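Local coordinates for putative archaeal ammonia monooxygenase subunit B (Candidatus Nitrosocaldus yellowstonii, PDB 4O65), which probably forms part of an archaeal ammonia monooxygenase, a membrane enzyme thought to oxidise ammonia, to which it contributes a copper-binding cupredoxin domain, at residues 9-14 and 72-77; 32-37 and 47-52; 51-54 and 60-63; 103-108 and 129-134. One frame throughout, in Å; residues are numbered along the deposited sequence.

Contact 1: residues 9-14 and 72-77; sequences SRFVKI and QDLNAW. With SO4 (sulfate ion), chain C.
The F11 ring has L74 at its edge, with CD1 of L74 near the ring plane, while the neighbouring guanidinium of R10 holds a sulfate at its own edge, the sulfur lying in plane. Together these residues mark one end of the cupredoxin β-sandwich. Strand 12-19 belongs to the four-stranded antiparallel sheet and strand 74-81 to the five-stranded mixed one, so the apolar contact spans the gap between sheets. The evidence is a CA separation of 9.0 Å between V12 and L74, too wide for backbone pairing, bridged by side chains that pass alongside one another with opposite headings.

V12 has CG1 anti to its backbone N (chi1 177°), which turns CG2 to the side of that N. It is CG2 that reaches CD1 of L74, at 3.6 Å. The same L74 methyl approaches CB of F11 more loosely, at 4.4 Å. V12 also touches L131 and L66, residues of opposite sheets, so it is a buried member of the sandwich interior, whereas F11 stays exposed.

Before the strand, an ST turn shapes the chain: F11 N donates to S9 OG at 3.0 Å. R10, bent at its second side-chain torsion, grips the sulfate with two bonds, NE to O1 at 3.0 Å and NH2 to O4 at 3.1 Å. The anion probably came from the crystallisation liquor. The NE bond is the straighter of the two, 163° at the hydrogen against 146° for NH2.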
loop_
_atom_site.group_PDB
_atom_site.type_symbol
_atom_site.label_atom_id
_atom_site.label_comp_id
_atom_site.label_asym_id
_atom_site.label_seq_id
_atom_site.Cartn_x
_atom_site.Cartn_y
_atom_site.Cartn_z
ATOM N N SER A 9 -9.153 16.232 -0.136
ATOM C CA SER A 9 -10.418 16.506 -0.801
ATOM C C SER A 9 -11.363 17.186 0.185
ATOM O O SER A 9 -11.345 16.877 1.378
ATOM C CB SER A 9 -11.038 15.188 -1.257
ATOM O OG SER A 9 -12.341 15.428 -1.799
ATOM N N ARG A 10 -12.163 18.129 -0.304
ATOM C CA ARG A 10 -13.259 18.682 0.527
ATOM C C ARG A 10 -14.457 17.763 0.602
ATOM O O ARG A 10 -15.325 17.934 1.510
ATOM C CB ARG A 10 -13.732 20.011 -0.049
ATOM C CG ARG A 10 -12.647 21.089 -0.145
ATOM C CD ARG A 10 -11.532 21.055 0.895
ATOM N NE ARG A 10 -10.640 22.194 0.674
ATOM C CZ ARG A 10 -9.301 22.206 0.746
ATOM N NH1 ARG A 10 -8.571 21.106 1.011
ATOM N NH2 ARG A 10 -8.683 23.364 0.510
ATOM N N PHE A 11 -14.490 16.752 -0.263
ATOM C CA PHE A 11 -15.634 15.831 -0.314
ATOM C C PHE A 11 -15.499 14.723 0.729
ATOM O O PHE A 11 -16.485 14.355 1.369
ATOM C CB PHE A 11 -15.775 15.192 -1.684
ATOM C CG PHE A 11 -16.446 16.063 -2.738
ATOM C CD1 PHE A 11 -16.222 17.444 -2.792
ATOM C CD2 PHE A 11 -17.216 15.479 -3.757
ATOM C CE1 PHE A 11 -16.827 18.239 -3.795
ATOM C CE2 PHE A 11 -17.826 16.261 -4.743
ATOM C CZ PHE A 11 -17.618 17.643 -4.765
ATOM N N VAL A 12 -14.297 14.144 0.853
ATOM C CA VAL A 12 -14.070 13.036 1.838
ATOM C C VAL A 12 -12.691 13.290 2.412
ATOM O O VAL A 12 -11.709 13.398 1.647
ATOM C CB VAL A 12 -14.119 11.611 1.185
ATOM C CG1 VAL A 12 -13.806 10.515 2.244
ATOM C CG2 VAL A 12 -15.447 11.320 0.454
ATOM N N LYS A 13 -12.588 13.387 3.742
ATOM C CA LYS A 13 -11.284 13.649 4.389
ATOM C C LYS A 13 -10.662 12.346 4.808
ATOM O O LYS A 13 -11.364 11.417 5.223
ATOM C CB LYS A 13 -11.497 14.540 5.630
ATOM C CG LYS A 13 -10.196 15.096 6.180
ATOM C CD LYS A 13 -10.388 16.334 7.104
ATOM C CE LYS A 13 -8.984 16.775 7.528
ATOM N NZ LYS A 13 -8.972 17.623 8.746
ATOM N N ILE A 14 -9.343 12.273 4.730
ATOM C CA ILE A 14 -8.585 11.092 5.206
ATOM C C ILE A 14 -8.091 11.506 6.610
ATOM O O ILE A 14 -7.279 12.446 6.745
ATOM C CB ILE A 14 -7.386 10.884 4.287
ATOM C CG1 ILE A 14 -7.910 10.479 2.887
ATOM C CG2 ILE A 14 -6.390 9.822 4.873
ATOM C CD1 ILE A 14 -6.751 10.553 1.839
ATOM N N GLN A 72 -24.445 12.548 -0.368
ATOM C CA GLN A 72 -24.826 11.327 -1.010
ATOM C C GLN A 72 -23.684 10.353 -0.947
ATOM O O GLN A 72 -22.537 10.771 -0.701
ATOM C CB GLN A 72 -25.219 11.597 -2.456
ATOM C CG GLN A 72 -24.022 12.017 -3.294
ATOM C CD GLN A 72 -24.471 12.560 -4.617
ATOM O OE1 GLN A 72 -24.670 13.763 -4.748
ATOM N NE2 GLN A 72 -24.731 11.663 -5.576
ATOM N N ASP A 73 -23.992 9.080 -1.177
ATOM C CA ASP A 73 -22.967 8.040 -1.301
ATOM C C ASP A 73 -22.018 8.311 -2.469
ATOM O O ASP A 73 -22.428 8.825 -3.530
ATOM C CB ASP A 73 -23.599 6.669 -1.517
ATOM C CG ASP A 73 -24.422 6.207 -0.315
ATOM O OD1 ASP A 73 -24.486 6.897 0.738
ATOM O OD2 ASP A 73 -25.016 5.110 -0.442
ATOM N N LEU A 74 -20.749 8.029 -2.217
ATOM C CA LEU A 74 -19.695 8.119 -3.241
ATOM C C LEU A 74 -19.017 6.806 -3.432
ATOM O O LEU A 74 -18.914 5.998 -2.478
ATOM C CB LEU A 74 -18.604 9.121 -2.788
ATOM C CG LEU A 74 -19.073 10.569 -2.656
ATOM C CD1 LEU A 74 -17.988 11.431 -2.028
ATOM C CD2 LEU A 74 -19.417 11.157 -4.032
ATOM N N ASN A 75 -18.477 6.613 -4.634
ATOM C CA ASN A 75 -17.626 5.447 -4.936
ATOM C C ASN A 75 -16.163 5.888 -4.940
ATOM O O ASN A 75 -15.869 6.980 -5.401
ATOM C CB ASN A 75 -17.934 4.855 -6.312
ATOM C CG ASN A 75 -19.286 4.223 -6.324
ATOM O OD1 ASN A 75 -19.722 3.751 -5.293
ATOM N ND2 ASN A 75 -19.992 4.303 -7.446
ATOM N N ALA A 76 -15.309 5.039 -4.394
ATOM C CA ALA A 76 -13.897 5.387 -4.228
ATOM C C ALA A 76 -12.973 4.180 -4.260
ATOM O O ALA A 76 -13.396 3.030 -4.062
ATOM C CB ALA A 76 -13.732 6.155 -2.918
ATOM N N TRP A 77 -11.679 4.451 -4.502
ATOM C CA TRP A 77 -10.633 3.447 -4.297
ATOM C C TRP A 77 -9.433 4.117 -3.632
ATOM O O TRP A 77 -9.305 5.361 -3.631
ATOM C CB TRP A 77 -10.238 2.788 -5.611
ATOM C CG TRP A 77 -9.744 3.717 -6.696
ATOM C CD1 TRP A 77 -8.420 3.976 -7.069
ATOM C CD2 TRP A 77 -10.571 4.466 -7.633
ATOM N NE1 TRP A 77 -8.390 4.869 -8.123
ATOM C CE2 TRP A 77 -9.657 5.183 -8.509
ATOM C CE3 TRP A 77 -11.950 4.649 -7.790
ATOM C CZ2 TRP A 77 -10.123 6.040 -9.515
ATOM C CZ3 TRP A 77 -12.401 5.515 -8.809
ATOM C CH2 TRP A 77 -11.498 6.179 -9.646
HETATM S S SO4 C . -11.973 25.651 0.414
HETATM O O1 SO4 C . -11.983 24.566 -0.565
HETATM O O2 SO4 C . -12.324 26.949 -0.258
HETATM O O3 SO4 C . -12.970 25.317 1.475
HETATM O O4 SO4 C . -10.624 25.728 1.034
#

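Contact 2: residues 32-37 and 47-52; sequences KRTFGN and DAMGCD
Two short helices, 27-35 and 40-47, lie between strands 23-25 and 59-68 of the cupredoxin domain, and this surface contact joins the end of the first to the turn at the end of the second. It is carried by F35 and M49, which reach toward one another from the two helical ends, M49 bringing its terminal methyl to the CE2-CZ side of the F35 ring.

M49 has CG anti to its carbonyl carbon (chi1 -61°) and is extended beyond it, so the thioether projects as a straight rod with the methyl CE leading. CE lies 3.7 Å from CZ of F35 and 3.8 Å from CE2, approaching the ring obliquely. The sulfur is not the touching atom, since SD of M49 remains 5.4 Å from CZ of F35. T34 adds a looser apolar neighbour, its CG2 being 4.4 Å from CE of M49. That same T34 methyl sits over one face of the F35 ring, 3.7 Å above the plane and displaced toward the rim, while T34 OG1 bonds back to the carbonyl of F30 in its own helix.

F35 also packs on T42, Q45 and V46 of helix 40-47, and M49 touches R55 and R56, which extends the contact along the loop. The backbone turns sharply beside both partners. G36 leaves the helical conformation with a positive phi of 96°, its N making a weak bond to K32 O. On the other side, a type I β turn from D47 to G50 presents M49 and is closed by G50 N donating to D47 O at 2.9 Å.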
loop_
_atom_site.group_PDB
_atom_site.type_symbol
_atom_site.label_atom_id
_atom_site.label_comp_id
_atom_site.label_asym_id
_atom_site.label_seq_id
_atom_site.Cartn_x
_atom_site.Cartn_y
_atom_site.Cartn_z
ATOM N N LYS A 32 16.188 -12.872 1.321
ATOM C CA LYS A 32 17.609 -13.251 1.441
ATOM C C LYS A 32 17.928 -13.625 2.904
ATOM O O LYS A 32 18.619 -14.633 3.167
ATOM C CB LYS A 32 18.496 -12.081 0.933
ATOM C CG LYS A 32 19.995 -12.245 1.195
ATOM C CD LYS A 32 20.787 -11.106 0.566
ATOM C CE LYS A 32 22.278 -11.455 0.590
ATOM N NZ LYS A 32 23.094 -10.252 0.236
ATOM N N ARG A 33 17.496 -12.797 3.841
ATOM C CA ARG A 33 17.867 -12.944 5.277
ATOM C C ARG A 33 17.194 -14.204 5.831
ATOM O O ARG A 33 17.759 -14.944 6.647
ATOM C CB ARG A 33 17.407 -11.701 6.099
ATOM C CG ARG A 33 18.309 -10.495 5.769
ATOM C CD ARG A 33 18.009 -9.238 6.591
ATOM N NE ARG A 33 18.801 -8.108 6.090
ATOM C CZ ARG A 33 18.861 -6.882 6.634
ATOM N NH1 ARG A 33 18.203 -6.595 7.740
ATOM N NH2 ARG A 33 19.603 -5.934 6.054
ATOM N N THR A 34 16.005 -14.491 5.314
ATOM C CA THR A 34 15.127 -15.531 5.932
ATOM C C THR A 34 15.323 -16.904 5.311
ATOM O O THR A 34 15.386 -17.923 6.026
ATOM C CB THR A 34 13.656 -15.103 5.742
ATOM O OG1 THR A 34 13.487 -13.836 6.399
ATOM C CG2 THR A 34 12.670 -16.139 6.426
ATOM N N PHE A 35 15.433 -16.896 3.977
ATOM C CA PHE A 35 15.544 -18.115 3.130
ATOM C C PHE A 35 16.884 -18.313 2.468
ATOM O O PHE A 35 17.175 -19.408 2.040
ATOM C CB PHE A 35 14.429 -18.147 2.067
ATOM C CG PHE A 35 13.045 -18.200 2.668
ATOM C CD1 PHE A 35 12.561 -19.373 3.214
ATOM C CD2 PHE A 35 12.235 -17.076 2.667
ATOM C CE1 PHE A 35 11.322 -19.469 3.789
ATOM C CE2 PHE A 35 10.971 -17.126 3.258
ATOM C CZ PHE A 35 10.484 -18.313 3.818
ATOM N N GLY A 36 17.709 -17.277 2.435
ATOM C CA GLY A 36 19.031 -17.395 1.854
ATOM C C GLY A 36 19.135 -16.933 0.407
ATOM O O GLY A 36 20.210 -16.967 -0.183
ATOM N N ASN A 37 18.020 -16.511 -0.201
ATOM C CA ASN A 37 18.064 -16.096 -1.632
ATOM C C ASN A 37 16.801 -15.316 -1.908
ATOM O O ASN A 37 15.827 -15.413 -1.147
ATOM C CB ASN A 37 18.160 -17.287 -2.659
ATOM C CG ASN A 37 16.900 -18.135 -2.747
ATOM O OD1 ASN A 37 15.868 -17.783 -3.419
ATOM N ND2 ASN A 37 16.939 -19.282 -2.094
ATOM N N ASP A 47 5.454 -14.055 0.106
ATOM C CA ASP A 47 4.036 -13.637 -0.138
ATOM C C ASP A 47 3.042 -14.484 0.631
ATOM O O ASP A 47 1.988 -13.959 1.112
ATOM C CB ASP A 47 3.632 -13.726 -1.634
ATOM C CG ASP A 47 4.363 -12.765 -2.510
ATOM O OD1 ASP A 47 4.902 -11.756 -2.047
ATOM O OD2 ASP A 47 4.404 -13.047 -3.726
ATOM N N ALA A 48 3.341 -15.769 0.773
ATOM C CA ALA A 48 2.504 -16.698 1.508
ATOM C C ALA A 48 2.322 -16.323 2.991
ATOM O O ALA A 48 1.331 -16.717 3.632
ATOM C CB ALA A 48 3.033 -18.145 1.341
ATOM N N MET A 49 3.246 -15.530 3.544
ATOM C CA MET A 49 3.103 -15.070 4.925
ATOM C C MET A 49 1.966 -14.048 5.071
ATOM O O MET A 49 1.503 -13.789 6.205
ATOM C CB MET A 49 4.422 -14.476 5.425
ATOM C CG MET A 49 5.525 -15.541 5.383
ATOM S SD MET A 49 7.048 -14.740 5.882
ATOM C CE MET A 49 8.292 -16.048 5.699
ATOM N N GLY A 50 1.583 -13.407 3.969
ATOM C CA GLY A 50 0.527 -12.333 4.035
ATOM C C GLY A 50 0.899 -11.127 4.862
ATOM O O GLY A 50 2.085 -10.782 4.954
ATOM N N CYS A 51 -0.117 -10.441 5.417
ATOM C CA CYS A 51 0.116 -9.164 6.102
ATOM C C CYS A 51 0.570 -9.387 7.519
ATOM O O CYS A 51 -0.251 -9.384 8.455
ATOM C CB CYS A 51 -1.155 -8.312 6.140
ATOM S SG CYS A 51 -0.764 -6.653 6.783
ATOM N N ASP A 52 1.865 -9.637 7.692
ATOM C CA ASP A 52 2.393 -10.040 8.989
ATOM C C ASP A 52 3.680 -9.274 9.235
ATOM O O ASP A 52 4.771 -9.850 9.097
ATOM C CB ASP A 52 2.695 -11.566 8.926
ATOM C CG ASP A 52 3.048 -12.183 10.286
ATOM O OD1 ASP A 52 3.125 -11.478 11.276
ATOM O OD2 ASP A 52 3.287 -13.418 10.323
#

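Contact 3: residues 51-54 and 60-63; sequences CDPA and LIVT
I61 projects its side chain from strand 59-68 of the cupredoxin four-stranded antiparallel sheet toward the loop that leads into that strand, where C51 and P53 receive it. At the start of the side chain, CB is still 5.2 Å from SG of C51 and makes no close contact. The next atom does: CG1, placed anti to the carbonyl carbon (chi1 -63°), comes within 3.8 Å of SG of C51 and lies 4.1 Å from CG of P53. At the tip, CD1 reaches furthest into the loop, 3.6 Å from CG of P53 and 3.9 Å from CD of P53, with SG of C51 at 4.0 Å. CD1 is therefore flanked by a sulfur and the ring methylenes at once.

The proline and isoleucine side chains cross at about a right angle, and only the CG-CD part of the pyrrolidine takes part closely. The interaction is purely apolar. Its sulfur partner is not a thiol, because C51 is disulfide-bonded to C116 on strand 110-119, the sheet neighbour of 59-68. The loop is thus covalently tied to the strand beside the one on which it packs, and CG1 and CD1 of I61 pack against the sulfur of that linkage. The backbone of 60-63 pairs on both flanks, L60 and V62 with L117 and L115, I61 and T63 with S20 and T18.

C51 sits at the centre of an inverse gamma turn, after which D52 directs its carboxylate to a salt bridge with R55. With SG anti to the backbone N (chi1 -172°), the C51 sulfur is carried to CG1 of I61.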
loop_
_atom_site.group_PDB
_atom_site.type_symbol
_atom_site.label_atom_id
_atom_site.label_comp_id
_atom_site.label_asym_id
_atom_site.label_seq_id
_atom_site.Cartn_x
_atom_site.Cartn_y
_atom_site.Cartn_z
ATOM N N CYS A 51 -0.117 -10.441 5.417
ATOM C CA CYS A 51 0.116 -9.164 6.102
ATOM C C CYS A 51 0.570 -9.387 7.519
ATOM O O CYS A 51 -0.251 -9.384 8.455
ATOM C CB CYS A 51 -1.155 -8.312 6.140
ATOM S SG CYS A 51 -0.764 -6.653 6.783
ATOM N N ASP A 52 1.865 -9.637 7.692
ATOM C CA ASP A 52 2.393 -10.040 8.989
ATOM C C ASP A 52 3.680 -9.274 9.235
ATOM O O ASP A 52 4.771 -9.850 9.097
ATOM C CB ASP A 52 2.695 -11.566 8.926
ATOM C CG ASP A 52 3.048 -12.183 10.286
ATOM O OD1 ASP A 52 3.125 -11.478 11.276
ATOM O OD2 ASP A 52 3.287 -13.418 10.323
ATOM N N PRO A 53 3.586 -7.949 9.539
ATOM C CA PRO A 53 4.802 -7.196 9.671
ATOM C C PRO A 53 5.613 -7.534 10.902
ATOM O O PRO A 53 6.767 -7.141 10.948
ATOM C CB PRO A 53 4.279 -5.724 9.731
ATOM C CG PRO A 53 2.952 -5.864 10.430
ATOM C CD PRO A 53 2.396 -7.079 9.738
ATOM N N ALA A 54 5.068 -8.268 11.884
ATOM C CA ALA A 54 5.893 -8.732 13.003
ATOM C C ALA A 54 6.906 -9.754 12.537
ATOM O O ALA A 54 8.024 -9.812 13.071
ATOM C CB ALA A 54 5.032 -9.313 14.139
ATOM N N LEU A 60 4.481 -2.774 5.479
ATOM C CA LEU A 60 3.896 -1.525 6.043
ATOM C C LEU A 60 2.412 -1.668 6.144
ATOM O O LEU A 60 1.749 -2.037 5.140
ATOM C CB LEU A 60 4.202 -0.351 5.045
ATOM C CG LEU A 60 3.554 0.999 5.478
ATOM C CD1 LEU A 60 4.189 1.522 6.785
ATOM C CD2 LEU A 60 3.845 1.973 4.315
ATOM N N ILE A 61 1.859 -1.300 7.313
ATOM C CA ILE A 61 0.429 -1.115 7.477
ATOM C C ILE A 61 0.114 0.379 7.640
ATOM O O ILE A 61 0.735 1.075 8.464
ATOM C CB ILE A 61 -0.068 -1.869 8.749
ATOM C CG1 ILE A 61 0.161 -3.406 8.592
ATOM C CG2 ILE A 61 -1.571 -1.581 8.965
ATOM C CD1 ILE A 61 -0.213 -4.185 9.878
ATOM N N VAL A 62 -0.881 0.846 6.873
ATOM C CA VAL A 62 -1.338 2.224 7.025
ATOM C C VAL A 62 -2.809 2.099 7.369
ATOM O O VAL A 62 -3.577 1.428 6.626
ATOM C CB VAL A 62 -1.181 3.044 5.695
ATOM C CG1 VAL A 62 -1.606 4.526 5.962
ATOM C CG2 VAL A 62 0.247 2.915 5.162
ATOM N N THR A 63 -3.227 2.787 8.426
ATOM C CA THR A 63 -4.638 2.742 8.779
ATOM C C THR A 63 -5.169 4.160 8.931
ATOM O O THR A 63 -4.372 5.096 9.099
ATOM C CB THR A 63 -4.906 1.970 10.098
ATOM O OG1 THR A 63 -4.046 2.496 11.141
ATOM C CG2 THR A 63 -4.578 0.448 9.919
#

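Contact 4: residues 103-108 and 129-134; sequences FTIPGG and TQLNIA. Unlike the reference sequence in segment 129-134: I133 (reference Val).
L131 divides its two methyls between F103 and I105: CD1 lies 4.5 Å from CZ of F103, and CD2 lies 4.4 Å from CD1 of I105. The fork is set by the leucine torsions, CG being anti to the backbone N (chi1 -179°) with CD1 swung round at chi2 64°. F103 instead has chi1 55°, which tucks CG between its backbone N and carbonyl carbon; its CZ meets the leucine methyl obliquely. I105 is extended at its second torsion, so the tip CD1 does the touching. All three are buried, yet the distances are long, indicating loose van der Waals contact.

Strand 74-81 runs between strands 103-105 and 123-133, pairing with both, so these side chains reach over an intervening strand; the nearest CA atoms, of I105 and I133, are 9.3 Å apart. Elsewhere on strand 123-133, N132 ND2 donates to Q130 OE1 at 2.9 Å; OE1 lies close to the amide plane of N132, while ND2 is tilted somewhat from the carbonyl plane of Q130.

F103 and L131 both touch L66 of the facing sheet, as expected for the hydrophobic interior of a cupredoxin β-sandwich, here with the L131 side chain about 10 Å from that of the copper ligand H128.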
loop_
_atom_site.group_PDB
_atom_site.type_symbol
_atom_site.label_atom_id
_atom_site.label_comp_id
_atom_site.label_asym_id
_atom_site.label_seq_id
_atom_site.Cartn_x
_atom_site.Cartn_y
_atom_site.Cartn_z
ATOM N N PHE A 103 -15.167 0.883 -3.594
ATOM C CA PHE A 103 -16.123 0.681 -2.495
ATOM C C PHE A 103 -16.985 1.913 -2.289
ATOM O O PHE A 103 -16.692 2.999 -2.851
ATOM C CB PHE A 103 -15.398 0.298 -1.212
ATOM C CG PHE A 103 -14.332 1.289 -0.820
ATOM C CD1 PHE A 103 -14.673 2.412 -0.044
ATOM C CD2 PHE A 103 -13.012 1.118 -1.234
ATOM C CE1 PHE A 103 -13.707 3.358 0.293
ATOM C CE2 PHE A 103 -12.025 2.081 -0.889
ATOM C CZ PHE A 103 -12.397 3.180 -0.094
ATOM N N THR A 104 -18.030 1.788 -1.461
ATOM C CA THR A 104 -18.920 2.914 -1.216
ATOM C C THR A 104 -18.558 3.655 0.054
ATOM O O THR A 104 -18.308 3.030 1.104
ATOM C CB THR A 104 -20.389 2.448 -1.074
ATOM O OG1 THR A 104 -20.751 1.818 -2.302
ATOM C CG2 THR A 104 -21.337 3.632 -0.818
ATOM N N ILE A 105 -18.595 4.982 -0.032
ATOM C CA ILE A 105 -18.480 5.784 1.154
ATOM C C ILE A 105 -19.832 6.422 1.417
ATOM O O ILE A 105 -20.304 7.222 0.612
ATOM C CB ILE A 105 -17.402 6.889 1.013
ATOM C CG1 ILE A 105 -16.059 6.229 0.705
ATOM C CG2 ILE A 105 -17.315 7.674 2.329
ATOM C CD1 ILE A 105 -14.960 7.224 0.401
ATOM N N PRO A 106 -20.498 6.013 2.512
ATOM C CA PRO A 106 -21.868 6.507 2.674
ATOM C C PRO A 106 -21.877 7.999 2.900
ATOM O O PRO A 106 -21.006 8.537 3.565
ATOM C CB PRO A 106 -22.389 5.812 3.960
ATOM C CG PRO A 106 -21.346 4.825 4.353
ATOM C CD PRO A 106 -20.092 5.040 3.549
ATOM N N GLY A 107 -22.900 8.646 2.390
ATOM C CA GLY A 107 -23.108 10.071 2.620
ATOM C C GLY A 107 -23.060 10.491 4.079
ATOM O O GLY A 107 -23.821 9.990 4.904
ATOM N N GLY A 108 -22.131 11.386 4.418
ATOM C CA GLY A 108 -21.978 11.872 5.772
ATOM C C GLY A 108 -21.436 10.834 6.753
ATOM O O GLY A 108 -21.421 11.088 7.960
ATOM N N THR A 129 -1.454 8.255 2.252
ATOM C CA THR A 129 -2.691 7.611 1.762
ATOM C C THR A 129 -3.237 8.430 0.587
ATOM O O THR A 129 -3.361 9.659 0.684
ATOM C CB THR A 129 -3.775 7.596 2.861
ATOM O OG1 THR A 129 -3.282 6.834 3.971
ATOM C CG2 THR A 129 -5.039 6.915 2.333
ATOM N N GLN A 130 -3.609 7.757 -0.505
ATOM C CA GLN A 130 -4.275 8.465 -1.614
ATOM C C GLN A 130 -5.690 7.943 -1.806
ATOM O O GLN A 130 -5.906 6.735 -2.018
ATOM C CB GLN A 130 -3.452 8.181 -2.910
ATOM C CG GLN A 130 -4.111 8.852 -4.128
ATOM C CD GLN A 130 -3.328 8.723 -5.404
ATOM O OE1 GLN A 130 -3.934 8.680 -6.553
ATOM N NE2 GLN A 130 -2.030 8.688 -5.285
ATOM N N LEU A 131 -6.686 8.837 -1.708
ATOM C CA LEU A 131 -8.053 8.421 -1.986
ATOM C C LEU A 131 -8.405 8.905 -3.365
ATOM O O LEU A 131 -8.054 10.048 -3.712
ATOM C CB LEU A 131 -8.985 9.093 -0.941
ATOM C CG LEU A 131 -10.464 8.712 -1.104
ATOM C CD1 LEU A 131 -10.677 7.226 -0.860
ATOM C CD2 LEU A 131 -11.362 9.612 -0.199
ATOM N N ASN A 132 -9.070 8.071 -4.187
ATOM C CA ASN A 132 -9.661 8.555 -5.435
ATOM C C ASN A 132 -11.144 8.432 -5.388
ATOM O O ASN A 132 -11.660 7.342 -5.169
ATOM C CB ASN A 132 -9.124 7.831 -6.648
ATOM C CG ASN A 132 -7.851 8.506 -7.136
ATOM O OD1 ASN A 132 -7.872 9.597 -7.820
ATOM N ND2 ASN A 132 -6.788 7.993 -6.652
ATOM N N ILE A 133 -11.810 9.579 -5.495
ATOM C CA ILE A 133 -13.260 9.605 -5.461
ATOM C C ILE A 133 -13.709 9.585 -6.925
ATOM O O ILE A 133 -13.332 10.484 -7.706
ATOM C CB ILE A 133 -13.784 10.874 -4.783
ATOM C CG1 ILE A 133 -13.223 10.932 -3.335
ATOM C CG2 ILE A 133 -15.341 10.871 -4.875
ATOM C CD1 ILE A 133 -13.381 12.279 -2.677
ATOM N N ALA A 134 -14.507 8.570 -7.298
ATOM C CA ALA A 134 -14.927 8.404 -8.724
ATOM C C ALA A 134 -15.687 9.651 -9.133
ATOM O O ALA A 134 -16.592 10.113 -8.395
ATOM C CB ALA A 134 -15.857 7.179 -8.849
#

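From the N terminus, residues 9-14 open contact 1, which closes only at 72-77 and encloses contacts 2 and 3. Contact 2 closes the short loop around helix 40-47; contact 3 starts on its closing segment, sharing C51 and D52, and carries the chain into strand 59-68. Contact 4 follows in series. Contacts 1 and 4 touch, their centres about 4 Å apart, through probable hydrogen bonds L74 O to I105 N (2.7 Å) and W77 O to N132 N (2.8 Å). Contact 2 lies on the opposite side of the chain's centre from contact 1, about 36 Å away between centres. Contact 3 meets contact 4 where V62 CG1 packs 3.5 Å from T129 OG1, joining the two sheets.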